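Local coordinates for protein glyoxalase-related enzyme (Fulvimarina pelagi, PDB 3BQX) that is of unknown function but belongs to the glyoxalase-related vicinal oxygen chelate superfamily, whose members are commonly metal-dependent enzymes, at residues I9-G14 / F46-W51. Numbering follows the deposited sequence.
Sequences ITLGIG and FVLATW
I9 packs its CD1 methyl against the F46 ring, and T10 meets W51, where strands 9-13 and 47-51 run side by side as the parallel pair of a βαβββ module, the repeating unit of the vicinal oxygen chelate fold. The strand axes diverge by 19°, and the order 1-4-3-2 across the sheet is consistent with this topology. Five backbone bonds alternate between the strands in the parallel pattern: I9 N to V47 O, A49 N to I9 O (2.8 Å), L11 N to A49 O, W51 N to L11 O and I13 N to W51 O. The last is bent at the acceptor, its donor standing 36° out of the carbonyl plane.

On the face bearing I9, L11 and T50, the chain of I9 extends to the F46 ring. CG1 lies beside the backbone N (chi1 -64°) and chi2 is extended, which carries CD1 to 3.3 Å from F46 CE1, a tight, oblique approach. F46 also meets F46 of the second subunit edge-to-face, and I9, T10 and L11 pair with an antiparallel strand of that subunit, continuing the sheet across the dimer interface. L48 CD1 sits 4.1 Å from both I9 CB and L11 CD1.

The reverse face carries T10, A49 and W51. Here T10 turns OG1 to A49 CB (3.8 Å), while its other branch meets the tryptophan. W51 sends its indole away from strand 9-13, and NE1 is hydrogen-bonded to E37; T10 CG2 nevertheless reaches the ring edge, near its plane, 4.1 Å from W51 CE3.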
loop_
_atom_site.group_PDB
_atom_site.type_symbol
_atom_site.label_atom_id
_atom_site.label_comp_id
_atom_site.label_asym_id
_atom_site.label_seq_id
_atom_site.Cartn_x
_atom_site.Cartn_y
_atom_site.Cartn_z
ATOM N N ILE A 9 2.016 0.462 -5.238
ATOM C CA ILE A 9 0.940 -0.117 -4.440
ATOM C C ILE A 9 -0.078 -0.427 -5.528
ATOM O O ILE A 9 -0.553 0.482 -6.206
ATOM C CB ILE A 9 0.255 0.876 -3.472
ATOM C CG1 ILE A 9 1.241 1.358 -2.415
ATOM C CG2 ILE A 9 -0.970 0.207 -2.824
ATOM C CD1 ILE A 9 0.653 2.401 -1.475
ATOM N N THR A 10 -0.394 -1.696 -5.729
ATOM C CA THR A 10 -1.361 -2.047 -6.758
ATOM C C THR A 10 -2.638 -2.558 -6.131
ATOM O O THR A 10 -2.621 -3.498 -5.340
ATOM C CB THR A 10 -0.815 -3.135 -7.696
ATOM O OG1 THR A 10 0.336 -2.633 -8.381
ATOM C CG2 THR A 10 -1.857 -3.534 -8.732
ATOM N N LEU A 11 -3.747 -1.920 -6.480
ATOM C CA LEU A 11 -5.051 -2.328 -5.974
ATOM C C LEU A 11 -5.815 -2.978 -7.107
ATOM O O LEU A 11 -5.872 -2.427 -8.205
ATOM C CB LEU A 11 -5.845 -1.122 -5.476
ATOM C CG LEU A 11 -5.162 -0.295 -4.384
ATOM C CD1 LEU A 11 -6.017 0.917 -4.036
ATOM C CD2 LEU A 11 -4.932 -1.178 -3.156
ATOM N N GLY A 12 -6.398 -4.146 -6.845
ATOM C CA GLY A 12 -7.187 -4.824 -7.860
ATOM C C GLY A 12 -8.572 -4.203 -7.864
ATOM O O GLY A 12 -9.183 -4.044 -6.807
ATOM N N ILE A 13 -9.071 -3.849 -9.046
ATOM C CA ILE A 13 -10.383 -3.219 -9.166
ATOM C C ILE A 13 -11.269 -3.903 -10.203
ATOM O O ILE A 13 -10.793 -4.685 -11.017
ATOM C CB ILE A 13 -10.231 -1.728 -9.538
ATOM C CG1 ILE A 13 -9.532 -1.601 -10.893
ATOM C CG2 ILE A 13 -9.428 -1.003 -8.448
ATOM C CD1 ILE A 13 -9.642 -0.217 -11.516
ATOM N N GLY A 14 -12.561 -3.594 -10.170
ATOM C CA GLY A 14 -13.480 -4.206 -11.112
ATOM C C GLY A 14 -13.879 -3.322 -12.277
ATOM O O GLY A 14 -14.175 -3.823 -13.362
ATOM N N PHE A 46 6.359 6.882 -4.629
ATOM C CA PHE A 46 5.968 5.618 -5.239
ATOM C C PHE A 46 4.783 5.865 -6.158
ATOM O O PHE A 46 4.272 6.984 -6.244
ATOM C CB PHE A 46 5.563 4.633 -4.139
ATOM C CG PHE A 46 4.286 5.011 -3.438
ATOM C CD1 PHE A 46 3.068 4.485 -3.861
ATOM C CD2 PHE A 46 4.296 5.938 -2.404
ATOM C CE1 PHE A 46 1.870 4.878 -3.265
ATOM C CE2 PHE A 46 3.098 6.340 -1.800
ATOM C CZ PHE A 46 1.889 5.808 -2.237
ATOM N N VAL A 47 4.344 4.808 -6.826
ATOM C CA VAL A 47 3.219 4.871 -7.747
ATOM C C VAL A 47 2.049 4.049 -7.218
ATOM O O VAL A 47 2.249 2.960 -6.672
ATOM C CB VAL A 47 3.631 4.306 -9.125
ATOM C CG1 VAL A 47 2.471 4.358 -10.098
ATOM C CG2 VAL A 47 4.811 5.091 -9.666
ATOM N N LEU A 48 0.839 4.586 -7.353
ATOM C CA LEU A 48 -0.377 3.884 -6.963
ATOM C C LEU A 48 -0.986 3.391 -8.268
ATOM O O LEU A 48 -1.176 4.174 -9.205
ATOM C CB LEU A 48 -1.370 4.823 -6.258
ATOM C CG LEU A 48 -2.787 4.253 -6.068
ATOM C CD1 LEU A 48 -2.759 3.106 -5.068
ATOM C CD2 LEU A 48 -3.726 5.345 -5.569
ATOM N N ALA A 49 -1.264 2.097 -8.346
ATOM C CA ALA A 49 -1.859 1.524 -9.540
ATOM C C ALA A 49 -3.186 0.872 -9.214
ATOM O O ALA A 49 -3.331 0.254 -8.161
ATOM C CB ALA A 49 -0.926 0.484 -10.141
ATOM N N THR A 50 -4.160 1.044 -10.105
ATOM C CA THR A 50 -5.468 0.397 -9.966
ATOM C C THR A 50 -5.578 -0.431 -11.247
ATOM O O THR A 50 -5.732 0.107 -12.342
ATOM C CB THR A 50 -6.617 1.421 -9.845
ATOM O OG1 THR A 50 -6.632 2.284 -10.990
ATOM C CG2 THR A 50 -6.439 2.253 -8.594
ATOM N N TRP A 51 -5.461 -1.746 -11.085
ATOM C CA TRP A 51 -5.442 -2.710 -12.180
ATOM C C TRP A 51 -6.658 -3.629 -12.124
ATOM O O TRP A 51 -7.023 -4.089 -11.047
ATOM C CB TRP A 51 -4.168 -3.539 -12.009
ATOM C CG TRP A 51 -3.631 -4.235 -13.200
ATOM C CD1 TRP A 51 -4.045 -4.108 -14.497
ATOM C CD2 TRP A 51 -2.493 -5.103 -13.222
ATOM N NE1 TRP A 51 -3.223 -4.841 -15.325
ATOM C CE2 TRP A 51 -2.264 -5.460 -14.567
ATOM C CE3 TRP A 51 -1.640 -5.610 -12.231
ATOM C CZ2 TRP A 51 -1.217 -6.301 -14.951
ATOM C CZ3 TRP A 51 -0.596 -6.447 -12.615
ATOM C CH2 TRP A 51 -0.394 -6.781 -13.964
#